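Local atomic coordinates of organic hydroperoxide resistance protein (Legionella pneumophila, PDB entry 6MJN), a protein that probably protects the bacterium from organic hydroperoxides by reducing them to alcohols with redox-active cysteines, as in other OsmC/Ohr family proteins. Residues B[14-19]-B[28-33]; B[67-72]-B[122-127]; B[82-87]-B[106-111]. All blocks are in the same frame, centred on the assembly; numbering follows the deposited sequence.

Contact 1. Residues B[14-19]-B[28-33]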
loop_
_atom_site.group_PDB
_atom_site.type_symbol
_atom_site.label_atom_id
_atom_site.label_comp_id
_atom_site.label_asym_id
_atom_site.label_seq_id
_atom_site.Cartn_x
_atom_site.Cartn_y
_atom_site.Cartn_z
ATOM N N THR B 14 13.818 -0.958 -6.477
ATOM C CA THR B 14 12.917 -2.096 -6.624
ATOM C C THR B 14 12.946 -2.899 -5.335
ATOM O O THR B 14 14.013 -3.106 -4.756
ATOM C CB THR B 14 13.325 -2.977 -7.821
ATOM O OG1 THR B 14 13.254 -2.208 -9.030
ATOM C CG2 THR B 14 12.407 -4.172 -7.951
ATOM N N THR B 15 11.783 -3.349 -4.882
ATOM C CA THR B 15 11.718 -4.167 -3.684
ATOM C C THR B 15 10.782 -5.332 -3.970
ATOM O O THR B 15 9.864 -5.215 -4.778
ATOM C CB THR B 15 11.277 -3.334 -2.447
ATOM O OG1 THR B 15 11.284 -4.152 -1.270
ATOM C CG2 THR B 15 9.870 -2.741 -2.626
ATOM N N ILE B 16 11.053 -6.474 -3.347
ATOM C CA ILE B 16 10.298 -7.701 -3.602
ATOM C C ILE B 16 9.760 -8.219 -2.277
ATOM O O ILE B 16 10.525 -8.345 -1.314
ATOM C CB ILE B 16 11.182 -8.762 -4.286
ATOM C CG1 ILE B 16 11.564 -8.307 -5.702
ATOM C CG2 ILE B 16 10.486 -10.134 -4.325
ATOM C CD1 ILE B 16 12.670 -9.142 -6.311
ATOM N N ALA B 17 8.461 -8.542 -2.234
ATOM C CA ALA B 17 7.844 -9.159 -1.059
ATOM C C ALA B 17 7.230 -10.501 -1.418
ATOM O O ALA B 17 6.730 -10.687 -2.530
ATOM C CB ALA B 17 6.748 -8.287 -0.458
ATOM N N LYS B 18 7.247 -11.435 -0.462
ATOM C CA LYS B 18 6.702 -12.775 -0.675
ATOM C C LYS B 18 5.786 -13.093 0.498
ATOM O O LYS B 18 6.191 -12.940 1.660
ATOM C CB LYS B 18 7.808 -13.818 -0.804
ATOM C CG LYS B 18 8.729 -13.631 -2.015
ATOM C CD LYS B 18 9.779 -14.724 -2.073
ATOM C CE LYS B 18 10.532 -14.689 -3.393
ATOM N NZ LYS B 18 11.494 -15.825 -3.509
ATOM N N ALA B 19 4.530 -13.425 0.193
ATOM C CA ALA B 19 3.521 -13.740 1.196
ATOM C C ALA B 19 3.100 -15.192 1.047
ATOM O O ALA B 19 3.048 -15.724 -0.063
ATOM C CB ALA B 19 2.287 -12.828 1.068
ATOM N N GLU B 28 7.275 -11.133 3.860
ATOM C CA GLU B 28 8.616 -10.586 4.089
ATOM C C GLU B 28 9.143 -9.968 2.807
ATOM O O GLU B 28 8.878 -10.472 1.712
ATOM C CB GLU B 28 9.656 -11.650 4.526
ATOM C CG GLU B 28 9.438 -12.253 5.902
ATOM C CD GLU B 28 10.551 -13.208 6.374
ATOM O OE1 GLU B 28 11.655 -13.265 5.775
ATOM O OE2 GLU B 28 10.305 -13.910 7.377
ATOM N N THR B 29 9.958 -8.927 2.952
ATOM C CA THR B 29 10.720 -8.439 1.818
ATOM C C THR B 29 11.972 -9.276 1.677
ATOM O O THR B 29 12.490 -9.811 2.659
ATOM C CB THR B 29 11.108 -6.966 1.961
ATOM O OG1 THR B 29 11.777 -6.744 3.217
ATOM C CG2 THR B 29 9.874 -6.076 1.861
ATOM N N THR B 30 12.468 -9.364 0.444
ATOM C CA THR B 30 13.652 -10.163 0.162
ATOM C C THR B 30 14.870 -9.646 0.919
ATOM O O THR B 30 15.727 -10.441 1.329
ATOM C CB THR B 30 13.901 -10.187 -1.351
ATOM O OG1 THR B 30 12.824 -10.891 -1.996
ATOM C CG2 THR B 30 15.220 -10.866 -1.685
ATOM N N ASP B 31 14.958 -8.334 1.153
ATOM C CA ASP B 31 16.106 -7.825 1.897
ATOM C C ASP B 31 15.922 -7.918 3.409
ATOM O O ASP B 31 16.781 -7.436 4.153
ATOM C CB ASP B 31 16.431 -6.382 1.485
ATOM C CG ASP B 31 15.336 -5.385 1.857
ATOM O OD1 ASP B 31 14.292 -5.791 2.407
ATOM O OD2 ASP B 31 15.537 -4.175 1.602
ATOM N N GLY B 32 14.849 -8.551 3.873
ATOM C CA GLY B 32 14.611 -8.777 5.282
ATOM C C GLY B 32 14.269 -7.556 6.103
ATOM O O GLY B 32 14.125 -7.679 7.326
ATOM N N LEU B 33 14.129 -6.383 5.486
ATOM C CA LEU B 33 13.861 -5.190 6.286
ATOM C C LEU B 33 12.447 -5.192 6.843
ATOM O O LEU B 33 12.184 -4.554 7.868
ATOM C CB LEU B 33 14.111 -3.928 5.463
ATOM C CG LEU B 33 15.584 -3.604 5.209
ATOM C CD1 LEU B 33 15.726 -2.299 4.440
ATOM C CD2 LEU B 33 16.367 -3.561 6.524
#

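Contact 2. Residues B[67-72]-B[122-127]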
loop_
_atom_site.group_PDB
_atom_site.type_symbol
_atom_site.label_atom_id
_atom_site.label_comp_id
_atom_site.label_asym_id
_atom_site.label_seq_id
_atom_site.Cartn_x
_atom_site.Cartn_y
_atom_site.Cartn_z
ATOM N N SER B 67 5.931 12.701 3.287
ATOM C CA SER B 67 7.127 13.012 2.516
ATOM C C SER B 67 6.829 13.990 1.387
ATOM O O SER B 67 7.644 14.868 1.089
ATOM C CB SER B 67 7.731 11.721 1.959
ATOM O OG SER B 67 8.887 11.996 1.202
ATOM N N ALA B 68 5.674 13.850 0.733
ATOM C CA ALA B 68 5.345 14.751 -0.371
ATOM C C ALA B 68 5.082 16.174 0.118
ATOM O O ALA B 68 5.424 17.144 -0.572
ATOM C CB ALA B 68 4.137 14.224 -1.141
ATOM N N ILE B 69 4.449 16.312 1.287
ATOM C CA ILE B 69 4.322 17.624 1.925
ATOM C C ILE B 69 5.698 18.231 2.169
ATOM O O ILE B 69 5.954 19.397 1.840
ATOM C CB ILE B 69 3.527 17.515 3.239
ATOM C CG1 ILE B 69 2.074 17.116 2.964
ATOM C CG2 ILE B 69 3.615 18.844 4.010
ATOM C CD1 ILE B 69 1.219 16.931 4.263
ATOM N N ARG B 70 6.598 17.461 2.788
ATOM C CA ARG B 70 7.930 17.992 3.062
ATOM C C ARG B 70 8.651 18.357 1.768
ATOM O O ARG B 70 9.364 19.365 1.712
ATOM C CB ARG B 70 8.745 16.991 3.884
ATOM C CG ARG B 70 8.184 16.758 5.276
ATOM C CD ARG B 70 9.096 15.912 6.147
ATOM N NE ARG B 70 8.470 15.569 7.423
ATOM C CZ ARG B 70 8.616 16.269 8.549
ATOM N NH1 ARG B 70 9.373 17.361 8.571
ATOM N NH2 ARG B 70 8.001 15.871 9.659
ATOM N N HIS B 71 8.444 17.572 0.704
ATOM C CA HIS B 71 9.142 17.840 -0.554
ATOM C C HIS B 71 8.642 19.129 -1.204
ATOM O O HIS B 71 9.439 19.974 -1.629
ATOM C CB HIS B 71 8.972 16.647 -1.505
ATOM C CG HIS B 71 9.452 16.916 -2.899
ATOM N ND1 HIS B 71 10.783 16.853 -3.252
ATOM C CD2 HIS B 71 8.781 17.255 -4.027
ATOM C CE1 HIS B 71 10.911 17.141 -4.536
ATOM N NE2 HIS B 71 9.713 17.394 -5.028
ATOM N N VAL B 72 7.321 19.293 -1.299
ATOM C CA VAL B 72 6.773 20.513 -1.883
ATOM C C VAL B 72 7.218 21.737 -1.088
ATOM O O VAL B 72 7.577 22.770 -1.661
ATOM C CB VAL B 72 5.237 20.418 -1.964
ATOM C CG1 VAL B 72 4.634 21.778 -2.322
ATOM C CG2 VAL B 72 4.834 19.378 -2.981
ATOM N N ALA B 122 -2.719 20.418 -0.946
ATOM C CA ALA B 122 -3.251 20.167 -2.284
ATOM C C ALA B 122 -2.136 19.863 -3.277
ATOM O O ALA B 122 -2.282 18.980 -4.131
ATOM C CB ALA B 122 -4.076 21.360 -2.766
ATOM N N LYS B 123 -1.026 20.603 -3.197
ATOM C CA LYS B 123 0.098 20.355 -4.096
ATOM C C LYS B 123 0.752 19.015 -3.804
ATOM O O LYS B 123 1.154 18.301 -4.734
ATOM C CB LYS B 123 1.130 21.476 -3.974
ATOM C CG LYS B 123 0.680 22.819 -4.493
ATOM C CD LYS B 123 1.852 23.797 -4.479
ATOM C CE LYS B 123 1.407 25.242 -4.668
ATOM N NZ LYS B 123 0.692 25.736 -3.471
ATOM N N ALA B 124 0.877 18.661 -2.519
ATOM C CA ALA B 124 1.465 17.378 -2.159
ATOM C C ALA B 124 0.653 16.222 -2.734
ATOM O O ALA B 124 1.222 15.241 -3.211
ATOM C CB ALA B 124 1.582 17.261 -0.640
ATOM N N HIS B 125 -0.680 16.334 -2.702
ATOM C CA HIS B 125 -1.568 15.303 -3.245
ATOM C C HIS B 125 -1.297 15.033 -4.725
ATOM O O HIS B 125 -1.570 13.930 -5.213
ATOM C CB HIS B 125 -3.025 15.744 -3.012
ATOM C CG HIS B 125 -4.067 14.690 -3.256
ATOM N ND1 HIS B 125 -3.941 13.384 -2.832
ATOM C CD2 HIS B 125 -5.291 14.780 -3.832
ATOM C CE1 HIS B 125 -5.031 12.712 -3.151
ATOM N NE2 HIS B 125 -5.864 13.532 -3.768
ATOM N N GLU B 126 -0.765 16.016 -5.458
ATOM C CA GLU B 126 -0.442 15.800 -6.862
ATOM C C GLU B 126 0.910 15.134 -7.075
ATOM O O GLU B 126 1.195 14.707 -8.199
ATOM C CB GLU B 126 -0.460 17.135 -7.614
ATOM C CG GLU B 126 -1.664 18.013 -7.322
ATOM C CD GLU B 126 -1.655 19.301 -8.129
ATOM O OE1 GLU B 126 -1.265 19.266 -9.316
ATOM O OE2 GLU B 126 -2.034 20.353 -7.573
ATOM N N VAL B 127 1.744 15.050 -6.040
ATOM C CA VAL B 127 3.104 14.546 -6.162
ATOM C C VAL B 127 3.277 13.168 -5.526
ATOM O O VAL B 127 4.128 12.392 -5.974
ATOM C CB VAL B 127 4.087 15.570 -5.539
ATOM C CG1 VAL B 127 5.355 14.902 -4.992
ATOM C CG2 VAL B 127 4.436 16.626 -6.550
#

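Contact 3. Residues B[82-87]-B[106-111]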
loop_
_atom_site.group_PDB
_atom_site.type_symbol
_atom_site.label_atom_id
_atom_site.label_comp_id
_atom_site.label_asym_id
_atom_site.label_seq_id
_atom_site.Cartn_x
_atom_site.Cartn_y
_atom_site.Cartn_z
ATOM N N ASP B 82 6.859 21.658 11.313
ATOM C CA ASP B 82 6.636 20.233 11.513
ATOM C C ASP B 82 5.392 19.798 10.743
ATOM O O ASP B 82 4.566 20.619 10.336
ATOM C CB ASP B 82 6.496 19.899 13.006
ATOM C CG ASP B 82 6.719 18.427 13.305
ATOM O OD1 ASP B 82 7.161 17.684 12.399
ATOM O OD2 ASP B 82 6.450 18.011 14.453
ATOM N N VAL B 83 5.277 18.490 10.532
ATOM C CA VAL B 83 4.076 17.913 9.940
ATOM C C VAL B 83 3.933 16.489 10.454
ATOM O O VAL B 83 4.922 15.761 10.592
ATOM C CB VAL B 83 4.124 17.952 8.393
ATOM C CG1 VAL B 83 5.346 17.220 7.875
ATOM C CG2 VAL B 83 2.868 17.319 7.795
ATOM N N SER B 84 2.701 16.100 10.760
ATOM C CA SER B 84 2.377 14.694 10.929
ATOM C C SER B 84 1.194 14.373 10.033
ATOM O O SER B 84 0.423 15.255 9.637
ATOM C CB SER B 84 2.065 14.351 12.386
ATOM O OG SER B 84 0.913 15.025 12.821
ATOM N N MET B 85 1.035 13.086 9.742
ATOM C CA MET B 85 0.080 12.632 8.752
ATOM C C MET B 85 -0.717 11.460 9.309
ATOM O O MET B 85 -0.134 10.488 9.798
ATOM C CB MET B 85 0.822 12.206 7.487
ATOM C CG MET B 85 0.003 12.259 6.251
ATOM S SD MET B 85 -0.553 13.939 5.894
ATOM C CE MET B 85 -2.138 13.402 5.243
ATOM N N THR B 86 -2.035 11.572 9.229
ATOM C CA THR B 86 -2.983 10.526 9.583
ATOM C C THR B 86 -3.644 10.031 8.299
ATOM O O THR B 86 -4.076 10.839 7.470
ATOM C CB THR B 86 -4.052 11.073 10.536
ATOM O OG1 THR B 86 -3.431 11.541 11.743
ATOM C CG2 THR B 86 -5.052 10.003 10.890
ATOM N N SER B 87 -3.721 8.716 8.134
ATOM C CA SER B 87 -4.486 8.120 7.044
ATOM C C SER B 87 -5.514 7.187 7.654
ATOM O O SER B 87 -5.216 6.453 8.596
ATOM C CB SER B 87 -3.593 7.334 6.085
ATOM O OG SER B 87 -3.086 6.196 6.744
ATOM N N HIS B 106 -5.541 13.245 6.847
ATOM C CA HIS B 106 -5.590 14.455 7.659
ATOM C C HIS B 106 -4.174 14.899 7.960
ATOM O O HIS B 106 -3.444 14.205 8.672
ATOM C CB HIS B 106 -6.360 14.221 8.959
ATOM C CG HIS B 106 -6.414 15.430 9.836
ATOM N ND1 HIS B 106 -7.016 16.603 9.440
ATOM C CD2 HIS B 106 -5.911 15.664 11.068
ATOM C CE1 HIS B 106 -6.901 17.503 10.397
ATOM N NE2 HIS B 106 -6.231 16.960 11.397
ATOM N N ALA B 107 -3.792 16.068 7.463
ATOM C CA ALA B 107 -2.459 16.585 7.726
ATOM C C ALA B 107 -2.486 17.538 8.917
ATOM O O ALA B 107 -3.417 18.332 9.068
ATOM C CB ALA B 107 -1.906 17.287 6.485
ATOM N N HIS B 108 -1.472 17.443 9.776
ATOM C CA HIS B 108 -1.266 18.397 10.865
ATOM C C HIS B 108 0.055 19.111 10.611
ATOM O O HIS B 108 1.127 18.511 10.728
ATOM C CB HIS B 108 -1.266 17.705 12.227
ATOM C CG HIS B 108 -1.096 18.640 13.388
ATOM N ND1 HIS B 108 -1.276 18.239 14.693
ATOM C CD2 HIS B 108 -0.767 19.953 13.441
ATOM C CE1 HIS B 108 -1.061 19.261 15.501
ATOM N NE2 HIS B 108 -0.747 20.312 14.766
ATOM N N ILE B 109 -0.030 20.406 10.288
ATOM C CA ILE B 109 1.103 21.203 9.825
ATOM C C ILE B 109 1.347 22.351 10.799
ATOM O O ILE B 109 0.404 23.051 11.177
ATOM C CB ILE B 109 0.829 21.737 8.403
ATOM C CG1 ILE B 109 0.768 20.585 7.395
ATOM C CG2 ILE B 109 1.872 22.747 7.985
ATOM C CD1 ILE B 109 0.429 21.017 5.993
ATOM N N THR B 110 2.602 22.517 11.248
ATOM C CA THR B 110 3.004 23.631 12.097
ATOM C C THR B 110 3.777 24.647 11.265
ATOM O O THR B 110 4.628 24.273 10.454
ATOM C CB THR B 110 3.891 23.158 13.267
ATOM O OG1 THR B 110 3.351 21.954 13.829
ATOM C CG2 THR B 110 3.989 24.223 14.354
ATOM N N GLY B 111 3.496 25.935 11.482
ATOM C CA GLY B 111 4.287 27.006 10.901
ATOM C C GLY B 111 3.613 27.780 9.786
ATOM O O GLY B 111 4.191 28.760 9.302
#

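Contact 1. Residues B[14-19]-B[28-33]
K18 and E28 face each other as an antiparallel hydrogen-bonded pair in the N-terminal beta hairpin formed by strands 13-20 and 26-29. K18 N donates to E28 O at 2.9 Å and E28 N returns the bond to K18 O at 3.0 Å. A17 and T29 make a non-hydrogen-bonded pair with CA atoms 4.1 Å apart; the A17 methyl takes little room beside T29 on the same face. The pairing ends where I16 O receives T30 N at 2.8 Å, the donor lying nearly on the line of the carbonyl bond; T29 CA comes up to the same oxygen in a CA-H...O contact. T30 already lies in a type I turn from T29 to G32, closed by G32 N to T29 O, and the positive phi of G32 (70°) suits a residue without a side chain. Beside the backbone bonds, I16 and T30 run side by side, the CG2 methyl of I16, anti to the backbone N, lying 3.4 Å from T30 OG1. The outer edge of strand 13-20 pairs with a strand of the second subunit, and Q55, from helix 53-76 of that subunit, hydrogen-bonds T15 OG1. D31 helps to hold the turn through an Asx turn: its OD1 takes L33 N from above the carboxylate plane at 3.1 Å, and T29 OG1, set between its own backbone N and carbonyl carbon (chi1 53°), reaches that same oxygen at 2.8 Å.

Contact 2. Residues B[67-72]-B[122-127]
Helix-to-helix packing in the OsmC-like domain brings the long helix 53-76 against the end of helix 114-125, and small side chains set how near they come. A124 lies opposite I69, their CA atoms 5.0 Å apart, because a methyl group is all that A124 inserts between the backbones. That methyl meets the other helix at two points, with CB 3.6 Å from the backbone N of I69 and equally near to I69 CG1. A68, one residue earlier, adds a second small surface: its CB is 4.0 Å from A124 CB and rests close to the carbonyl oxygen of A124. One turn further on, V72 divides its two methyls between neighbouring residues. CG1, anti to the backbone N (chi1 169°), touches K123 CB at 3.9 Å, while CG2 sits over the backbone of A124 at 4.0 Å from its CA. V72 and K123 cross at about a right angle; CB and CD of the lysine meet V72 CG1, and its amino end leads away from helix 53-76. V127 CG1 packs on A68 CB at 4.1 Å and lies obliquely by the ring of H71. F65 also packs on A124, and L120 and V121 on I69. No hydrogen bond crosses the contact: alanines and branched residues pack together the two helices of the OsmC-like fold that share one face of the sheet of strands 82-93, 99-110 and 140-146.

Contact 3. Residues B[82-87]-B[106-111]
This is an antiparallel strand pairing in the hairpin of strands 82-93 and 99-110, with the two segments running at 172° to each other. S84 and H108 form a hydrogen-bonded pair, S84 N to H108 O and H108 N to S84 O, both 2.9 Å; the first donor lies in the carbonyl plane. T86 and H106 repeat the pattern, H106 N reaching T86 O at 2.9 Å. The intervening pairs turn apolar side chains to the face carrying V83, M85, A107 and I109. There V83 and I109 lie side by side with V83 CG2 3.9 Å from I109 CG1. The turn of M85 at chi2 (62°) brings SD to 3.7 Å from A107 CB; the alanine leaves room for the flexible thioether chain. Helices 53-76 and 114-125 pack over this face. The other face carries polar groups, the hydroxyls of S84, T86 and T110, the imidazoles of H106 and H108 and the D82 carboxylate; S84 OG is 3.5 Å from H108 CB, and H106 ND1 bonds S143 of strand 140-146. Beyond strand 82-93 the sheet continues into the second subunit, whose I16 packs on T86. The apolar face is thus fitted to lie under the helices, while the polar one can meet solvent and the second subunit.

Along the chain contact 1 comes first, and contact 3 then falls between the two halves of contact 2. Contacts 2 and 3 have centres 12 Å apart and touch: I69 CD1 of helix 53-76 meets M85 SD at 3.8 Å and A107 CB at 3.9 Å, so the helix pair of 67-72 and 122-127 sits on the sheet of 82-87 and 106-111. R70, salt-bridged to E66, makes at most a weak, long ion pair with D82. Contact 1 lies apart, its centre 27 Å and 29 Å from those of contacts 2 and 3, in a separate sheet. Strands 13-20 and 82-93 both pair with strands of the second subunit, joining the two chains into one dimeric fold.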